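Local coordinates for type IV pilus assembly protein PilF (Thermus thermophilus HB8, PDB 5OIU), which probably hydrolyses ATP as a hexameric AAA+ motor that powers the assembly of type IVa pili, at residues Q275-V281 and Y325-I331; I118-L124 and F160-R165; A330-L335 and M363-D369. One frame throughout, in Å; residues are numbered along the deposited sequence.

Contact 1: Q275-V281 and Y325-I331. With ATP (adenosine-5'-triphosphate), chain Q.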
loop_
_atom_site.group_PDB
_atom_site.type_symbol
_atom_site.label_atom_id
_atom_site.label_comp_id
_atom_site.label_asym_id
_atom_site.label_seq_id
_atom_site.Cartn_x
_atom_site.Cartn_y
_atom_site.Cartn_z
ATOM N N GLN C 275 -12.091 -23.125 11.121
ATOM C CA GLN C 275 -13.191 -23.836 11.748
ATOM C C GLN C 275 -13.723 -23.117 12.988
ATOM O O GLN C 275 -13.100 -22.200 13.533
ATOM C CB GLN C 275 -12.786 -25.282 12.077
ATOM C CG GLN C 275 -11.627 -25.489 13.040
ATOM C CD GLN C 275 -11.415 -26.988 13.299
ATOM O OE1 GLN C 275 -10.964 -27.730 12.423
ATOM N NE2 GLN C 275 -11.771 -27.436 14.494
ATOM N N ARG C 276 -14.916 -23.552 13.397
ATOM C CA ARG C 276 -15.601 -23.105 14.601
ATOM C C ARG C 276 -16.203 -24.308 15.316
ATOM O O ARG C 276 -16.534 -25.324 14.694
ATOM C CB ARG C 276 -16.736 -22.110 14.290
ATOM C CG ARG C 276 -16.295 -20.889 13.568
ATOM C CD ARG C 276 -15.291 -20.119 14.399
ATOM N NE ARG C 276 -15.186 -18.763 13.875
ATOM C CZ ARG C 276 -14.416 -18.436 12.841
ATOM N NH1 ARG C 276 -13.653 -19.367 12.249
ATOM N NH2 ARG C 276 -14.399 -17.179 12.406
ATOM N N LEU C 277 -16.400 -24.173 16.621
ATOM C CA LEU C 277 -17.209 -25.138 17.358
ATOM C C LEU C 277 -18.593 -24.546 17.666
ATOM O O LEU C 277 -18.701 -23.441 18.215
ATOM C CB LEU C 277 -16.485 -25.567 18.634
ATOM C CG LEU C 277 -15.171 -26.352 18.453
ATOM C CD1 LEU C 277 -14.670 -26.911 19.786
ATOM C CD2 LEU C 277 -15.317 -27.488 17.449
ATOM N N VAL C 278 -19.649 -25.267 17.274
ATOM C CA VAL C 278 -21.026 -24.918 17.621
ATOM C C VAL C 278 -21.529 -25.920 18.640
ATOM O O VAL C 278 -21.065 -27.062 18.714
ATOM C CB VAL C 278 -22.019 -24.891 16.433
ATOM C CG1 VAL C 278 -21.572 -23.955 15.336
ATOM C CG2 VAL C 278 -22.237 -26.275 15.907
ATOM N N ARG C 279 -22.510 -25.487 19.421
ATOM C CA ARG C 279 -23.117 -26.364 20.401
ATOM C C ARG C 279 -24.113 -27.292 19.717
ATOM O O ARG C 279 -24.791 -26.919 18.750
ATOM C CB ARG C 279 -23.801 -25.554 21.496
ATOM C CG ARG C 279 -22.821 -24.963 22.473
ATOM C CD ARG C 279 -23.540 -24.412 23.664
ATOM N NE ARG C 279 -24.389 -23.297 23.273
ATOM C CZ ARG C 279 -25.342 -22.765 24.038
ATOM N NH1 ARG C 279 -25.590 -23.249 25.252
ATOM N NH2 ARG C 279 -26.050 -21.744 23.579
ATOM N N ARG C 280 -24.194 -28.507 20.239
ATOM C CA ARG C 280 -24.898 -29.609 19.616
ATOM C C ARG C 280 -26.255 -29.810 20.284
ATOM O O ARG C 280 -26.333 -29.936 21.511
ATOM C CB ARG C 280 -24.042 -30.862 19.738
ATOM C CG ARG C 280 -24.558 -32.031 18.992
ATOM C CD ARG C 280 -23.494 -33.086 18.943
ATOM N NE ARG C 280 -23.854 -34.119 17.985
ATOM C CZ ARG C 280 -23.042 -35.096 17.614
ATOM N NH1 ARG C 280 -21.815 -35.169 18.131
ATOM N NH2 ARG C 280 -23.462 -35.991 16.729
ATOM N N VAL C 281 -27.321 -29.844 19.478
ATOM C CA VAL C 281 -28.666 -29.969 20.032
ATOM C C VAL C 281 -28.809 -31.289 20.781
ATOM O O VAL C 281 -28.440 -32.354 20.266
ATOM C CB VAL C 281 -29.713 -29.866 18.910
ATOM C CG1 VAL C 281 -31.093 -30.200 19.450
ATOM C CG2 VAL C 281 -29.704 -28.475 18.277
ATOM N N TYR C 325 -28.752 -28.332 24.715
ATOM C CA TYR C 325 -27.537 -28.703 24.026
ATOM C C TYR C 325 -26.779 -29.733 24.849
ATOM O O TYR C 325 -26.878 -29.768 26.077
ATOM C CB TYR C 325 -26.632 -27.485 23.794
ATOM C CG TYR C 325 -27.217 -26.344 22.981
ATOM C CD1 TYR C 325 -27.322 -26.425 21.599
ATOM C CD2 TYR C 325 -27.600 -25.158 23.597
ATOM C CE1 TYR C 325 -27.825 -25.366 20.857
ATOM C CE2 TYR C 325 -28.106 -24.105 22.871
ATOM C CZ TYR C 325 -28.220 -24.206 21.500
ATOM O OH TYR C 325 -28.726 -23.136 20.784
ATOM N N LYS C 326 -25.995 -30.556 24.164
ATOM C CA LYS C 326 -25.046 -31.440 24.836
ATOM C C LYS C 326 -23.942 -31.741 23.850
ATOM O O LYS C 326 -24.218 -32.269 22.766
ATOM C CB LYS C 326 -25.706 -32.729 25.302
ATOM C CG LYS C 326 -24.701 -33.817 25.667
ATOM C CD LYS C 326 -25.301 -34.806 26.628
ATOM C CE LYS C 326 -25.273 -34.260 28.036
ATOM N NZ LYS C 326 -26.001 -35.153 28.974
ATOM N N GLY C 327 -22.708 -31.400 24.213
ATOM C CA GLY C 327 -21.578 -31.597 23.323
ATOM C C GLY C 327 -21.420 -30.476 22.295
ATOM O O GLY C 327 -22.206 -29.514 22.209
ATOM N N ARG C 328 -20.351 -30.603 21.508
ATOM C CA ARG C 328 -20.027 -29.625 20.488
ATOM C C ARG C 328 -19.739 -30.353 19.185
ATOM O O ARG C 328 -19.523 -31.570 19.164
ATOM C CB ARG C 328 -18.845 -28.738 20.914
ATOM C CG ARG C 328 -18.948 -28.253 22.351
ATOM C CD ARG C 328 -17.632 -27.710 22.906
ATOM N NE ARG C 328 -17.455 -26.319 22.510
ATOM C CZ ARG C 328 -16.341 -25.618 22.688
ATOM N NH1 ARG C 328 -15.275 -26.164 23.271
ATOM N NH2 ARG C 328 -16.296 -24.359 22.275
ATOM N N TYR C 329 -19.765 -29.588 18.093
ATOM C CA TYR C 329 -19.613 -30.098 16.736
ATOM C C TYR C 329 -18.947 -29.018 15.898
ATOM O O TYR C 329 -19.154 -27.826 16.129
ATOM C CB TYR C 329 -20.967 -30.482 16.145
ATOM C CG TYR C 329 -20.966 -31.535 15.054
ATOM C CD1 TYR C 329 -20.721 -31.192 13.737
ATOM C CD2 TYR C 329 -21.284 -32.860 15.339
ATOM C CE1 TYR C 329 -20.768 -32.135 12.729
ATOM C CE2 TYR C 329 -21.334 -33.813 14.344
ATOM C CZ TYR C 329 -21.075 -33.446 13.032
ATOM O OH TYR C 329 -21.107 -34.388 12.018
ATOM N N ALA C 330 -18.122 -29.431 14.952
ATOM C CA ALA C 330 -17.310 -28.482 14.213
ATOM C C ALA C 330 -17.989 -28.121 12.904
ATOM O O ALA C 330 -18.724 -28.927 12.325
ATOM C CB ALA C 330 -15.919 -29.048 13.937
ATOM N N ILE C 331 -17.737 -26.885 12.450
ATOM C CA ILE C 331 -18.135 -26.408 11.131
ATOM C C ILE C 331 -16.891 -25.880 10.418
ATOM O O ILE C 331 -15.963 -25.350 11.042
ATOM C CB ILE C 331 -19.242 -25.329 11.230
ATOM C CG1 ILE C 331 -18.694 -23.996 11.742
ATOM C CG2 ILE C 331 -20.354 -25.776 12.169
ATOM C CD1 ILE C 331 -19.800 -23.012 12.049
HETATM P PG ATP Q . -6.134 -23.107 21.417
HETATM O O1G ATP Q . -6.650 -21.811 20.798
HETATM O O2G ATP Q . -4.858 -23.623 20.788
HETATM O O3G ATP Q . -6.064 -23.104 22.922
HETATM P PB ATP Q . -7.567 -25.039 19.841
HETATM O O1B ATP Q . -8.074 -24.078 18.797
HETATM O O2B ATP Q . -6.379 -25.931 19.570
HETATM O O3B ATP Q . -7.281 -24.231 21.202
HETATM P PA ATP Q . -8.518 -27.433 20.979
HETATM O O1A ATP Q . -8.201 -28.611 20.098
HETATM O O2A ATP Q . -7.605 -27.138 22.145
HETATM O O3A ATP Q . -8.766 -26.043 20.204
HETATM O "O5'" ATP Q . -9.990 -27.766 21.521
HETATM C "C5'" ATP Q . -10.671 -26.920 22.444
HETATM C "C4'" ATP Q . -11.768 -27.765 23.080
HETATM O "O4'" ATP Q . -12.746 -28.147 22.106
HETATM C "C3'" ATP Q . -11.171 -29.037 23.649
HETATM O "O3'" ATP Q . -11.825 -29.206 24.922
HETATM C "C2'" ATP Q . -11.524 -30.092 22.605
HETATM O "O2'" ATP Q . -11.601 -31.436 23.116
HETATM C "C1'" ATP Q . -12.834 -29.566 22.014
HETATM N N9 ATP Q . -13.017 -29.918 20.592
HETATM C C8 ATP Q . -12.102 -29.702 19.622
HETATM N N7 ATP Q . -12.567 -30.121 18.415
HETATM C C5 ATP Q . -13.798 -30.624 18.601
HETATM C C6 ATP Q . -14.833 -31.233 17.735
HETATM N N6 ATP Q . -14.632 -31.399 16.403
HETATM N N1 ATP Q . -15.988 -31.618 18.317
HETATM C C2 ATP Q . -16.191 -31.452 19.640
HETATM N N3 ATP Q . -15.296 -30.906 20.488
HETATM C C4 ATP Q . -14.096 -30.479 20.038
#
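The Tyr325 ring lies against Arg279. CB of Arg279 sits over one ring face, a CH-pi contact at 4.0 Å from the centroid, and the backbone of Arg280 runs along the ring edge. The Arg279 guanidinium meets the same ring with its own face, where Tyr325 CE2 stands 3.2 Å from Arg279 NH2. The two planes are 36° apart, so the contact is tilted. A bend at chi3 (-65°) brings the guanidinium above the CD2-CE2 rim, and its NE forms a salt bridge with Glu383. The Arg280 guanidinium is turned almost square to the Tyr329 ring. The ring edge points at the guanidinium face, with Tyr329 CD2 3.6 Å from Arg280 CZ. Leu277 CD1 lies over the centre of one face of the Arg328 guanidinium; both residues belong to the ATP pocket.

Strands 269-281 and 328-336 pair antiparallel at the edge of the mixed P-loop NTPase sheet. Val278 and Tyr329 exchange two backbone hydrogen bonds, and so do Arg276 and Ile331. A beta bulge shifts the register between Arg279 and Val281, where the partner segment turns at Gly327. Arg280 N bonds to Gly327 O, and Lys326 N to Arg280 O at 2.7 Å.

Leu277 and Ala330 point to the face that holds ATP. Leu277 CD1 lies 3.3 Å from ATP O4', and CD2 near the adenine. Ala330 CB is 3.6 Å from ATP N6. Val278 and Ile331 occupy the other face, where Val278 CG1 meets Ile331 CG2 at 3.9 Å. Glu383 and Arg387 of helix 381-387 touch Val278.

Contact 2: I118-L124 and F160-R165; sequences IPEIEDL and FSILKR
Segment 118-124 is a loop with a short 3-10 turn at Ile121 and Glu122, and it passes closest to helix 155-166 where the CA atoms of Ile121 and Ser161 are 5.6 Å apart. Ser161 turns its OG to the loop and donates to Pro119 O at 2.8 Å, from above the carbonyl plane. Carbons of Ile121 and Leu124 pack round this hydroxyl. One turn on, Lys164 reaches up to the loop, where its NZ bonds to Ile118 O at 2.6 Å. The CG2 branch of Ile118 lies on the helix backbone, 3.4 Å from Ser161 N.

Arg165 joins two acids. Its NH1 and NH2 grip Glu122 end-on, one nitrogen to each oxygen, and both oxygens use their syn lone pairs. NH2 also donates to Glu120 OE1, which uses its anti lone pair, at 2.9 Å and 167°. Both carboxylates lie nearly in the guanidinium plane. Ile121 CG1 rests over one guanidinium face. Bends at chi2 (58°) and chi3 (45°) curl the arginine chain so that this flat end comes up to the loop. Three charged bonds in its plane fix how the guanidinium is turned.

Phe131 and Lys135 of helix 128-138 touch Glu122 and Ile121. Glu120, Glu122 and Arg165 form a salt-bridge network that ties the loop to the helix following the P-loop (Walker A) of this ATPase.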
loop_
_atom_site.group_PDB
_atom_site.type_symbol
_atom_site.label_atom_id
_atom_site.label_comp_id
_atom_site.label_asym_id
_atom_site.label_seq_id
_atom_site.Cartn_x
_atom_site.Cartn_y
_atom_site.Cartn_z
ATOM N N ILE C 118 -8.136 -38.690 20.553
ATOM C CA ILE C 118 -8.090 -38.122 19.206
ATOM C C ILE C 118 -8.779 -39.086 18.244
ATOM O O ILE C 118 -8.438 -40.282 18.221
ATOM C CB ILE C 118 -6.642 -37.844 18.796
ATOM C CG1 ILE C 118 -5.959 -36.989 19.861
ATOM C CG2 ILE C 118 -6.578 -37.132 17.438
ATOM C CD1 ILE C 118 -4.508 -37.331 20.057
ATOM N N PRO C 119 -9.743 -38.624 17.455
ATOM C CA PRO C 119 -10.488 -39.500 16.552
ATOM C C PRO C 119 -9.820 -39.632 15.187
ATOM O O PRO C 119 -8.904 -38.885 14.828
ATOM C CB PRO C 119 -11.819 -38.765 16.413
ATOM C CG PRO C 119 -11.421 -37.303 16.491
ATOM C CD PRO C 119 -10.150 -37.218 17.306
ATOM N N GLU C 120 -10.309 -40.604 14.423
ATOM C CA GLU C 120 -9.957 -40.676 13.018
ATOM C C GLU C 120 -10.585 -39.500 12.280
ATOM O O GLU C 120 -11.608 -38.955 12.699
ATOM C CB GLU C 120 -10.421 -42.003 12.416
ATOM C CG GLU C 120 -9.666 -43.251 12.939
ATOM C CD GLU C 120 -8.136 -43.102 12.910
ATOM O OE1 GLU C 120 -7.561 -42.680 11.867
ATOM O OE2 GLU C 120 -7.504 -43.407 13.948
ATOM N N ILE C 121 -9.974 -39.112 11.161
ATOM C CA ILE C 121 -10.436 -37.926 10.455
ATOM C C ILE C 121 -11.885 -38.042 9.988
ATOM O O ILE C 121 -12.503 -37.030 9.642
ATOM C CB ILE C 121 -9.515 -37.617 9.269
ATOM C CG1 ILE C 121 -9.386 -38.837 8.377
ATOM C CG2 ILE C 121 -8.159 -37.087 9.740
ATOM C CD1 ILE C 121 -8.932 -38.448 6.988
ATOM N N GLU C 122 -12.446 -39.252 9.969
ATOM C CA GLU C 122 -13.801 -39.464 9.472
ATOM C C GLU C 122 -14.867 -39.110 10.500
ATOM O O GLU C 122 -16.041 -38.994 10.130
ATOM C CB GLU C 122 -13.974 -40.917 9.013
ATOM C CG GLU C 122 -13.238 -41.241 7.707
ATOM C CD GLU C 122 -11.781 -41.672 7.917
ATOM O OE1 GLU C 122 -11.037 -41.749 6.906
ATOM O OE2 GLU C 122 -11.386 -41.928 9.087
ATOM N N ASP C 123 -14.488 -38.938 11.767
ATOM C CA ASP C 123 -15.388 -38.458 12.809
ATOM C C ASP C 123 -15.084 -37.013 13.202
ATOM O O ASP C 123 -15.329 -36.615 14.343
ATOM C CB ASP C 123 -15.313 -39.348 14.052
ATOM C CG ASP C 123 -15.391 -40.829 13.722
ATOM O OD1 ASP C 123 -16.381 -41.208 13.067
ATOM O OD2 ASP C 123 -14.472 -41.604 14.118
ATOM N N LEU C 124 -14.526 -36.222 12.291
ATOM C CA LEU C 124 -14.246 -34.826 12.594
ATOM C C LEU C 124 -15.412 -33.913 12.283
ATOM O O LEU C 124 -15.287 -32.705 12.491
ATOM C CB LEU C 124 -13.027 -34.333 11.818
ATOM C CG LEU C 124 -11.672 -34.639 12.431
ATOM C CD1 LEU C 124 -10.583 -34.210 11.452
ATOM C CD2 LEU C 124 -11.545 -33.929 13.738
ATOM N N PHE C 160 -4.163 -33.006 15.223
ATOM C CA PHE C 160 -3.646 -34.301 15.649
ATOM C C PHE C 160 -4.409 -35.451 15.018
ATOM O O PHE C 160 -3.820 -36.503 14.738
ATOM C CB PHE C 160 -3.662 -34.382 17.159
ATOM C CG PHE C 160 -2.474 -33.754 17.762
ATOM C CD1 PHE C 160 -1.273 -34.447 17.825
ATOM C CD2 PHE C 160 -2.518 -32.440 18.191
ATOM C CE1 PHE C 160 -0.140 -33.849 18.359
ATOM C CE2 PHE C 160 -1.391 -31.836 18.728
ATOM C CZ PHE C 160 -0.201 -32.541 18.816
ATOM N N SER C 161 -5.705 -35.258 14.766
ATOM C CA SER C 161 -6.444 -36.197 13.935
ATOM C C SER C 161 -5.772 -36.386 12.578
ATOM O O SER C 161 -5.629 -37.515 12.100
ATOM C CB SER C 161 -7.869 -35.699 13.759
ATOM O OG SER C 161 -8.654 -36.686 13.140
ATOM N N ILE C 162 -5.358 -35.283 11.942
ATOM C CA ILE C 162 -4.628 -35.367 10.678
ATOM C C ILE C 162 -3.397 -36.255 10.837
ATOM O O ILE C 162 -3.237 -37.270 10.142
ATOM C CB ILE C 162 -4.233 -33.961 10.193
ATOM C CG1 ILE C 162 -5.471 -33.128 9.857
ATOM C CG2 ILE C 162 -3.245 -34.054 9.022
ATOM C CD1 ILE C 162 -5.138 -31.798 9.225
ATOM N N LEU C 163 -2.512 -35.875 11.770
ATOM C CA LEU C 163 -1.291 -36.627 12.040
ATOM C C LEU C 163 -1.581 -38.098 12.350
ATOM O O LEU C 163 -0.802 -38.979 11.976
ATOM C CB LEU C 163 -0.527 -35.972 13.195
ATOM C CG LEU C 163 0.025 -34.548 12.983
ATOM C CD1 LEU C 163 0.977 -34.172 14.103
ATOM C CD2 LEU C 163 0.709 -34.362 11.615
ATOM N N LYS C 164 -2.707 -38.382 13.015
ATOM C CA LYS C 164 -3.101 -39.771 13.237
ATOM C C LYS C 164 -3.201 -40.533 11.921
ATOM O O LYS C 164 -2.786 -41.692 11.832
ATOM C CB LYS C 164 -4.426 -39.832 13.989
ATOM C CG LYS C 164 -4.543 -41.011 14.929
ATOM C CD LYS C 164 -5.798 -40.884 15.796
ATOM C CE LYS C 164 -6.012 -42.112 16.683
ATOM N NZ LYS C 164 -6.269 -41.702 18.100
ATOM N N ARG C 165 -3.722 -39.891 10.875
ATOM C CA ARG C 165 -3.823 -40.573 9.593
ATOM C C ARG C 165 -2.475 -40.646 8.878
ATOM O O ARG C 165 -2.082 -41.715 8.415
ATOM C CB ARG C 165 -4.853 -39.886 8.700
ATOM C CG ARG C 165 -5.032 -40.565 7.343
ATOM C CD ARG C 165 -5.445 -42.047 7.455
ATOM N NE ARG C 165 -6.503 -42.271 8.440
ATOM C CZ ARG C 165 -7.805 -42.152 8.201
ATOM N NH1 ARG C 165 -8.230 -41.820 6.995
ATOM N NH2 ARG C 165 -8.687 -42.358 9.174
#

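Contact 3: A330-L335 and M363-D369; sequences AIHELL and MKTLRED
Glu333 and Asp369 make the two direct hydrogen bonds between the strand and the helix start. Leu366 N donates to Glu333 OE2 at 3.0 Å, and His332 N donates to Asp369 OD2 at 3.0 Å. Each oxygen is met from above its carboxylate plane. Glu333 reaches the helix as an extended chain, with CG anti to the backbone N (chi1 -164°). Its OE2 also lies close to CA and CB of Thr365.

Apolar groups fill in round these bonds. Leu366 CD2 lies 3.6 Å from Ile331 O and also touches the His332 backbone and Glu333 CB. Met363 points at the strand, roughly square to it. Its SD stands 3.8 Å from Leu335 CB, and a bend at chi3 (104°) turns CE back against Glu333 CG.

Two waters extend the contact. Water 1 is hydrogen-bonded to His332 ND1 and donates to Asp369 OD1 at 2.6 Å. It lies at the edge of the imidazole, near its plane. Water 2 donates to His332 O at 2.7 Å and, weakly, to Asp369 OD1.

The helix start is itself held by a capping box. Glu368 N donates to Thr365 OG1, the N-cap side chain, and Thr365 N donates back to Glu368 OE1 at 2.9 Å. Further out, Lys373 forms a salt bridge with Asp369 OD2 and bonds to Ala330 O. The His332 ring stacks with Phe126.

Leu366 N belongs to the first turn of the helix. The helix start would probably favour a negative Glu333, whereas Asp247 close to its OE1 would work against it, so its charge is left open. Asp369 shares its charge with Lys373, a strand amide and two waters, which is consistent with an ionised carboxylate in this buried place.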
loop_
_atom_site.group_PDB
_atom_site.type_symbol
_atom_site.label_atom_id
_atom_site.label_comp_id
_atom_site.label_asym_id
_atom_site.label_seq_id
_atom_site.Cartn_x
_atom_site.Cartn_y
_atom_site.Cartn_z
ATOM N N ALA C 330 -18.122 -29.431 14.952
ATOM C CA ALA C 330 -17.310 -28.482 14.213
ATOM C C ALA C 330 -17.989 -28.121 12.904
ATOM O O ALA C 330 -18.724 -28.927 12.325
ATOM C CB ALA C 330 -15.919 -29.048 13.937
ATOM N N ILE C 331 -17.737 -26.885 12.450
ATOM C CA ILE C 331 -18.135 -26.408 11.131
ATOM C C ILE C 331 -16.891 -25.880 10.418
ATOM O O ILE C 331 -15.963 -25.350 11.042
ATOM C CB ILE C 331 -19.242 -25.329 11.230
ATOM C CG1 ILE C 331 -18.694 -23.996 11.742
ATOM C CG2 ILE C 331 -20.354 -25.776 12.169
ATOM C CD1 ILE C 331 -19.800 -23.012 12.049
ATOM N N HIS C 332 -16.868 -26.024 9.095
ATOM C CA HIS C 332 -15.612 -25.922 8.372
ATOM C C HIS C 332 -15.691 -25.000 7.166
ATOM O O HIS C 332 -16.725 -24.872 6.505
ATOM C CB HIS C 332 -15.163 -27.282 7.907
ATOM C CG HIS C 332 -14.993 -28.273 9.015
ATOM N ND1 HIS C 332 -15.864 -29.326 9.215
ATOM C CD2 HIS C 332 -14.038 -28.386 9.969
ATOM C CE1 HIS C 332 -15.461 -30.034 10.253
ATOM N NE2 HIS C 332 -14.350 -29.490 10.725
ATOM N N GLU C 333 -14.554 -24.380 6.881
ATOM C CA GLU C 333 -14.321 -23.649 5.647
ATOM C C GLU C 333 -12.968 -24.092 5.101
ATOM O O GLU C 333 -11.941 -23.877 5.759
ATOM C CB GLU C 333 -14.334 -22.152 5.920
ATOM C CG GLU C 333 -14.488 -21.301 4.712
ATOM C CD GLU C 333 -14.675 -19.866 5.092
ATOM O OE1 GLU C 333 -13.656 -19.215 5.424
ATOM O OE2 GLU C 333 -15.845 -19.409 5.097
ATOM N N LEU C 334 -12.963 -24.724 3.914
ATOM C CA LEU C 334 -11.753 -25.360 3.365
ATOM C C LEU C 334 -11.376 -24.711 2.038
ATOM O O LEU C 334 -11.978 -24.997 0.996
ATOM C CB LEU C 334 -11.919 -26.870 3.193
ATOM C CG LEU C 334 -10.733 -27.590 2.513
ATOM C CD1 LEU C 334 -9.404 -27.365 3.213
ATOM C CD2 LEU C 334 -10.987 -29.102 2.359
ATOM N N LEU C 335 -10.354 -23.864 2.090
ATOM C CA LEU C 335 -9.805 -23.192 0.925
ATOM C C LEU C 335 -8.695 -24.068 0.359
ATOM O O LEU C 335 -7.604 -24.147 0.940
ATOM C CB LEU C 335 -9.280 -21.810 1.305
ATOM C CG LEU C 335 -8.931 -20.826 0.187
ATOM C CD1 LEU C 335 -8.875 -19.422 0.735
ATOM C CD2 LEU C 335 -7.607 -21.163 -0.468
ATOM N N MET C 363 -15.876 -23.468 -3.022
ATOM C CA MET C 363 -15.653 -23.566 -1.584
ATOM C C MET C 363 -16.892 -23.143 -0.814
ATOM O O MET C 363 -17.412 -22.041 -1.037
ATOM C CB MET C 363 -14.491 -22.688 -1.154
ATOM C CG MET C 363 -14.373 -22.573 0.341
ATOM S SD MET C 363 -13.059 -21.439 0.764
ATOM C CE MET C 363 -14.011 -20.007 1.257
ATOM N N LYS C 364 -17.357 -24.012 0.094
ATOM C CA LYS C 364 -18.401 -23.631 1.036
ATOM C C LYS C 364 -17.813 -22.846 2.205
ATOM O O LYS C 364 -16.711 -23.150 2.691
ATOM C CB LYS C 364 -19.138 -24.860 1.559
ATOM C CG LYS C 364 -19.675 -25.751 0.475
ATOM C CD LYS C 364 -21.130 -26.124 0.723
ATOM C CE LYS C 364 -21.905 -26.263 -0.603
ATOM N NZ LYS C 364 -22.457 -24.961 -1.121
ATOM N N THR C 365 -18.556 -21.823 2.652
ATOM C CA THR C 365 -18.156 -21.020 3.804
ATOM C C THR C 365 -18.610 -21.671 5.101
ATOM O O THR C 365 -19.448 -22.571 5.112
ATOM C CB THR C 365 -18.753 -19.608 3.776
ATOM O OG1 THR C 365 -20.179 -19.695 3.873
ATOM C CG2 THR C 365 -18.365 -18.859 2.550
ATOM N N LEU C 366 -18.060 -21.153 6.205
ATOM C CA LEU C 366 -18.467 -21.564 7.543
ATOM C C LEU C 366 -19.987 -21.542 7.713
ATOM O O LEU C 366 -20.585 -22.479 8.255
ATOM C CB LEU C 366 -17.832 -20.637 8.573
ATOM C CG LEU C 366 -16.359 -20.696 8.931
ATOM C CD1 LEU C 366 -16.079 -19.625 9.996
ATOM C CD2 LEU C 366 -15.993 -22.099 9.405
ATOM N N ARG C 367 -20.623 -20.449 7.287
ATOM C CA ARG C 367 -22.048 -20.290 7.534
ATOM C C ARG C 367 -22.862 -21.211 6.638
ATOM O O ARG C 367 -23.880 -21.776 7.070
ATOM C CB ARG C 367 -22.437 -18.834 7.328
ATOM C CG ARG C 367 -23.882 -18.532 7.613
ATOM C CD ARG C 367 -24.176 -17.125 7.172
ATOM N NE ARG C 367 -23.890 -16.153 8.215
ATOM C CZ ARG C 367 -23.487 -14.904 7.985
ATOM N NH1 ARG C 367 -23.304 -14.477 6.731
ATOM N NH2 ARG C 367 -23.269 -14.083 9.012
ATOM N N GLU C 368 -22.415 -21.396 5.393
ATOM C CA GLU C 368 -23.020 -22.403 4.531
ATOM C C GLU C 368 -22.886 -23.795 5.146
ATOM O O GLU C 368 -23.868 -24.540 5.254
ATOM C CB GLU C 368 -22.383 -22.343 3.143
ATOM C CG GLU C 368 -22.924 -21.220 2.246
ATOM C CD GLU C 368 -21.937 -20.819 1.160
ATOM O OE1 GLU C 368 -20.929 -21.529 0.996
ATOM O OE2 GLU C 368 -22.153 -19.796 0.469
ATOM N N ASP C 369 -21.675 -24.156 5.575
ATOM C CA ASP C 369 -21.477 -25.432 6.254
ATOM C C ASP C 369 -22.328 -25.507 7.515
ATOM O O ASP C 369 -22.991 -26.521 7.778
ATOM C CB ASP C 369 -19.990 -25.629 6.582
ATOM C CG ASP C 369 -19.654 -27.073 6.988
ATOM O OD1 ASP C 369 -19.653 -27.965 6.097
ATOM O OD2 ASP C 369 -19.370 -27.313 8.191
HETATM O O HOH W 1 -17.644 -29.519 6.678
HETATM O O HOH W 2 -17.265 -26.803 4.731
#

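In the fold
From the N terminus, contact 2 comes first. It closes the run from the loop after strand 104-111, through helix 128-138 and strand 143-148, back to helix 155-166. Contact 1 opens later and closes round the zinc-binding segment with Cys282, Cys285, Cys317 and Cys320. Contact 3 follows in series, and its loop holds helices 339-347 and 351-360. None nests inside or crosses another, though contacts 1 and 3 share Ala330 and Ile331. Strand 328-336 thus joins strand 269-281 and helix 366-374. Leu124 O of contact 2 packs on Ala330 and His332, which links the three. Centres lie about 14 to 18 Å apart.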